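Local coordinates for protein pectate lyase (Bacillus, PDB 3VMV) that probably cleaves the polygalacturonate of pectin by elimination, as a secreted pectate lyase of polysaccharide lyase family 1 built on a parallel beta-helix, at residues M158-V167 with S188-N199. Residues are numbered along the deposited sequence; the frame is centred on the assembly and turned at random.
Sequences MKRNAEYITV and SLAPDKITYHHN
Val167 O takes two bonds from the 188-199 segment. His197 N gives Val167 O the regular strand bond at 3.0 Å. Asn199 ND2 gives a nearly straight one (170°): the acceptor lies in the amide plane of Asn199, but ND2 comes from above the carbonyl plane of Val167. Asn199 OD1 is held by Asn170 N, which should fix the amide against turning over. Upstream, parallel strands 165-167 and 192-197 pair through Ile165 N to Lys193 O, Thr195 N to Ile165 O and Val167 N to Thr195 O. These are neighbouring coils of the parallel beta-helix. On the face carrying Ile165 and Val167 the partners are Ile194 and Tyr196. Ile165 CD1 meets Ile194 CD1 at 3.6 Å, and Val167 CB packs obliquely on Tyr196 CD1. Met158 reaches in from the other direction, its chain extended beyond CG, and sets SD 3.5 Å from Ile194 CD1. On the other face Thr166 and Thr195 lie side by side, their hydroxyls bonded to Gln5 and Tyr302 among others. At the outer corner Lys193 runs alongside Tyr164, with CD 3.4 Å from ring atom CE1. A bend at its last torsion (chi4 69°) brings Lys193 NZ to Glu163 OE2, a salt bridge at a short 2.5 Å. Lys193 NZ also bridges to Asp192 OD1 at 3.0 Å, from above the carboxylate plane. Asp215 N holds Asp192 OD2. One water donates to Glu163 OE2 and Asp192 OD1. A leucine in place of Lys193 would probably leave these two acids close together without their bridging cation. The contact thus joins an apolar row to a charged corner, where the lysine probably offsets the repulsion of two acids 4.4 Å apart (OE2 of Glu163 to OD1 of Asp192).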
loop_
_atom_site.group_PDB
_atom_site.type_symbol
_atom_site.label_atom_id
_atom_site.label_comp_id
_atom_site.label_asym_id
_atom_site.label_seq_id
_atom_site.Cartn_x
_atom_site.Cartn_y
_atom_site.Cartn_z
ATOM N N MET A 158 -1.361 -4.144 -5.054
ATOM C CA MET A 158 -1.547 -3.447 -6.331
ATOM C C MET A 158 -1.382 -4.435 -7.454
ATOM O O MET A 158 -0.426 -5.235 -7.453
ATOM C CB MET A 158 -0.498 -2.318 -6.441
ATOM C CG MET A 158 -0.650 -1.335 -5.249
ATOM S SD MET A 158 0.753 -0.241 -5.320
ATOM C CE MET A 158 0.604 0.443 -3.644
ATOM N N LYS A 159 -2.298 -4.376 -8.411
ATOM C CA LYS A 159 -2.359 -5.367 -9.483
ATOM C C LYS A 159 -2.832 -4.737 -10.777
ATOM O O LYS A 159 -3.431 -3.641 -10.782
ATOM C CB LYS A 159 -3.394 -6.466 -9.126
ATOM C CG LYS A 159 -3.157 -7.162 -7.786
ATOM C CD LYS A 159 -4.281 -8.189 -7.473
ATOM C CE LYS A 159 -4.085 -8.820 -6.084
ATOM N NZ LYS A 159 -5.235 -9.734 -5.745
ATOM N N ARG A 160 -2.639 -5.485 -11.870
ATOM C CA ARG A 160 -3.351 -5.226 -13.129
ATOM C C ARG A 160 -3.193 -3.767 -13.571
ATOM O O ARG A 160 -4.164 -3.032 -13.769
ATOM C CB ARG A 160 -4.829 -5.648 -13.018
ATOM C CG ARG A 160 -4.935 -7.177 -12.805
ATOM C CD ARG A 160 -6.376 -7.634 -12.850
ATOM N NE ARG A 160 -6.404 -9.099 -12.914
ATOM C CZ ARG A 160 -6.380 -9.826 -14.031
ATOM N NH1 ARG A 160 -6.341 -9.247 -15.226
ATOM N NH2 ARG A 160 -6.391 -11.150 -13.944
ATOM N N ASN A 161 -1.936 -3.377 -13.751
ATOM C CA ASN A 161 -1.597 -2.098 -14.368
ATOM C C ASN A 161 -1.942 -0.840 -13.574
ATOM O O ASN A 161 -1.966 0.242 -14.148
ATOM C CB ASN A 161 -2.217 -2.025 -15.757
ATOM C CG ASN A 161 -1.726 -3.131 -16.620
ATOM O OD1 ASN A 161 -0.540 -3.184 -16.950
ATOM N ND2 ASN A 161 -2.613 -4.059 -16.947
ATOM N N ALA A 162 -2.108 -0.977 -12.261
ATOM C CA ALA A 162 -2.234 0.177 -11.374
ATOM C C ALA A 162 -0.942 0.980 -11.491
ATOM O O ALA A 162 0.141 0.403 -11.555
ATOM C CB ALA A 162 -2.415 -0.300 -9.914
ATOM N N GLU A 163 -1.031 2.310 -11.491
ATOM C CA GLU A 163 0.150 3.126 -11.786
ATOM C C GLU A 163 0.014 4.456 -11.087
ATOM O O GLU A 163 -1.110 4.972 -10.946
ATOM C CB GLU A 163 0.248 3.394 -13.304
ATOM C CG GLU A 163 1.585 3.916 -13.783
ATOM C CD GLU A 163 1.678 3.856 -15.317
ATOM O OE1 GLU A 163 0.633 3.626 -15.950
ATOM O OE2 GLU A 163 2.768 4.037 -15.888
ATOM N N TYR A 164 1.157 5.051 -10.717
ATOM C CA TYR A 164 1.210 6.394 -10.125
ATOM C C TYR A 164 0.566 6.382 -8.748
ATOM O O TYR A 164 -0.476 7.010 -8.511
ATOM C CB TYR A 164 0.575 7.488 -11.052
ATOM C CG TYR A 164 1.282 7.650 -12.383
ATOM C CD1 TYR A 164 2.528 8.237 -12.456
ATOM C CD2 TYR A 164 0.679 7.209 -13.566
ATOM C CE1 TYR A 164 3.182 8.363 -13.673
ATOM C CE2 TYR A 164 1.311 7.347 -14.781
ATOM C CZ TYR A 164 2.556 7.920 -14.813
ATOM O OH TYR A 164 3.204 8.060 -16.012
ATOM N N ILE A 165 1.186 5.648 -7.824
ATOM C CA ILE A 165 0.582 5.369 -6.525
ATOM C C ILE A 165 1.591 5.760 -5.455
ATOM O O ILE A 165 2.782 5.439 -5.605
ATOM C CB ILE A 165 0.267 3.884 -6.415
ATOM C CG1 ILE A 165 -0.533 3.452 -7.651
ATOM C CG2 ILE A 165 -0.460 3.581 -5.079
ATOM C CD1 ILE A 165 -0.903 2.017 -7.701
ATOM N N THR A 166 1.136 6.479 -4.421
ATOM C CA THR A 166 1.998 6.796 -3.276
ATOM C C THR A 166 1.375 6.272 -2.009
ATOM O O THR A 166 0.205 6.544 -1.749
ATOM C CB THR A 166 2.222 8.291 -3.158
ATOM O OG1 THR A 166 3.038 8.737 -4.244
ATOM C CG2 THR A 166 2.971 8.642 -1.861
ATOM N N VAL A 167 2.172 5.544 -1.241
ATOM C CA VAL A 167 1.777 4.942 0.014
ATOM C C VAL A 167 2.688 5.590 1.058
ATOM O O VAL A 167 3.900 5.316 1.083
ATOM C CB VAL A 167 2.058 3.451 -0.057
ATOM C CG1 VAL A 167 1.766 2.730 1.277
ATOM C CG2 VAL A 167 1.206 2.840 -1.197
ATOM N N SER A 188 2.522 -7.910 -18.888
ATOM C CA SER A 188 1.503 -7.031 -19.461
ATOM C C SER A 188 0.437 -6.600 -18.465
ATOM O O SER A 188 -0.362 -5.712 -18.777
ATOM C CB SER A 188 0.846 -7.703 -20.676
ATOM O OG SER A 188 -0.069 -8.686 -20.248
ATOM N N LEU A 189 0.425 -7.218 -17.285
ATOM C CA LEU A 189 -0.547 -6.859 -16.248
ATOM C C LEU A 189 0.149 -6.181 -15.072
ATOM O O LEU A 189 -0.502 -5.863 -14.084
ATOM C CB LEU A 189 -1.216 -8.108 -15.688
ATOM C CG LEU A 189 -2.130 -8.785 -16.710
ATOM C CD1 LEU A 189 -2.716 -9.990 -16.010
ATOM C CD2 LEU A 189 -3.208 -7.790 -17.139
ATOM N N ALA A 190 1.457 -5.975 -15.149
ATOM C CA ALA A 190 2.176 -5.416 -13.982
ATOM C C ALA A 190 1.816 -3.962 -13.701
ATOM O O ALA A 190 1.773 -3.128 -14.607
ATOM C CB ALA A 190 3.667 -5.513 -14.232
ATOM N N PRO A 191 1.629 -3.628 -12.426
ATOM C CA PRO A 191 1.638 -2.221 -12.038
ATOM C C PRO A 191 3.009 -1.604 -12.340
ATOM O O PRO A 191 3.999 -2.298 -12.626
ATOM C CB PRO A 191 1.448 -2.279 -10.514
ATOM C CG PRO A 191 0.781 -3.653 -10.251
ATOM C CD PRO A 191 1.511 -4.530 -11.270
ATOM N N ASP A 192 3.077 -0.277 -12.167
ATOM C CA ASP A 192 4.336 0.444 -12.273
ATOM C C ASP A 192 4.230 1.741 -11.506
ATOM O O ASP A 192 3.132 2.240 -11.278
ATOM C CB ASP A 192 4.623 0.771 -13.729
ATOM C CG ASP A 192 6.086 1.100 -14.000
ATOM O OD1 ASP A 192 6.385 1.724 -15.054
ATOM O OD2 ASP A 192 6.982 0.742 -13.212
ATOM N N LYS A 193 5.385 2.305 -11.138
ATOM C CA LYS A 193 5.474 3.679 -10.629
ATOM C C LYS A 193 4.764 3.846 -9.257
ATOM O O LYS A 193 3.699 4.509 -9.099
ATOM C CB LYS A 193 5.020 4.695 -11.680
ATOM C CG LYS A 193 5.849 4.612 -12.967
ATOM C CD LYS A 193 5.364 5.713 -13.896
ATOM C CE LYS A 193 5.880 5.514 -15.302
ATOM N NZ LYS A 193 5.253 4.317 -15.936
ATOM N N ILE A 194 5.359 3.179 -8.266
ATOM C CA ILE A 194 4.859 3.200 -6.873
ATOM C C ILE A 194 5.931 3.792 -5.945
ATOM O O ILE A 194 7.081 3.373 -6.000
ATOM C CB ILE A 194 4.602 1.756 -6.386
ATOM C CG1 ILE A 194 4.017 0.872 -7.502
ATOM C CG2 ILE A 194 3.791 1.712 -5.075
ATOM C CD1 ILE A 194 2.586 1.296 -7.941
ATOM N N THR A 195 5.526 4.701 -5.065
ATOM C CA THR A 195 6.399 5.247 -4.024
ATOM C C THR A 195 5.875 4.794 -2.672
ATOM O O THR A 195 4.674 4.951 -2.390
ATOM C CB THR A 195 6.292 6.788 -4.063
ATOM O OG1 THR A 195 6.727 7.256 -5.340
ATOM C CG2 THR A 195 7.145 7.444 -2.948
ATOM N N TYR A 196 6.780 4.355 -1.805
ATOM C CA TYR A 196 6.467 4.127 -0.406
ATOM C C TYR A 196 7.398 4.995 0.424
ATOM O O TYR A 196 8.612 4.868 0.311
ATOM C CB TYR A 196 6.732 2.675 -0.016
ATOM C CG TYR A 196 5.939 1.632 -0.755
ATOM C CD1 TYR A 196 4.782 1.102 -0.221
ATOM C CD2 TYR A 196 6.362 1.154 -1.985
ATOM C CE1 TYR A 196 4.067 0.115 -0.924
ATOM C CE2 TYR A 196 5.635 0.167 -2.681
ATOM C CZ TYR A 196 4.498 -0.337 -2.113
ATOM O OH TYR A 196 3.792 -1.301 -2.832
ATOM N N HIS A 197 6.844 5.853 1.269
ATOM C CA HIS A 197 7.705 6.638 2.150
ATOM C C HIS A 197 7.089 6.900 3.494
ATOM O O HIS A 197 5.872 7.023 3.652
ATOM C CB HIS A 197 8.173 7.960 1.445
ATOM C CG HIS A 197 7.132 9.028 1.365
ATOM N ND1 HIS A 197 6.977 9.991 2.347
ATOM C CD2 HIS A 197 6.195 9.298 0.422
ATOM C CE1 HIS A 197 5.988 10.806 1.998
ATOM N NE2 HIS A 197 5.494 10.400 0.838
ATOM N N HIS A 198 7.952 6.950 4.507
ATOM C CA HIS A 198 7.528 7.253 5.878
ATOM C C HIS A 198 6.498 6.307 6.444
ATOM O O HIS A 198 5.691 6.692 7.262
ATOM C CB HIS A 198 7.097 8.719 6.009
ATOM C CG HIS A 198 8.237 9.677 5.871
ATOM N ND1 HIS A 198 8.601 10.240 4.662
ATOM C CD2 HIS A 198 9.144 10.105 6.780
ATOM C CE1 HIS A 198 9.651 11.026 4.854
ATOM N NE2 HIS A 198 9.990 10.970 6.130
ATOM N N ASN A 199 6.544 5.055 6.013
ATOM C CA ASN A 199 5.687 4.054 6.650
ATOM C C ASN A 199 6.426 3.321 7.750
ATOM O O ASN A 199 7.664 3.205 7.728
ATOM C CB ASN A 199 5.229 2.998 5.622
ATOM C CG ASN A 199 4.476 3.611 4.446
ATOM O OD1 ASN A 199 3.319 4.004 4.560
ATOM N ND2 ASN A 199 5.174 3.743 3.290
HETATM O O HOH W 1 4.490 2.145 -17.070
#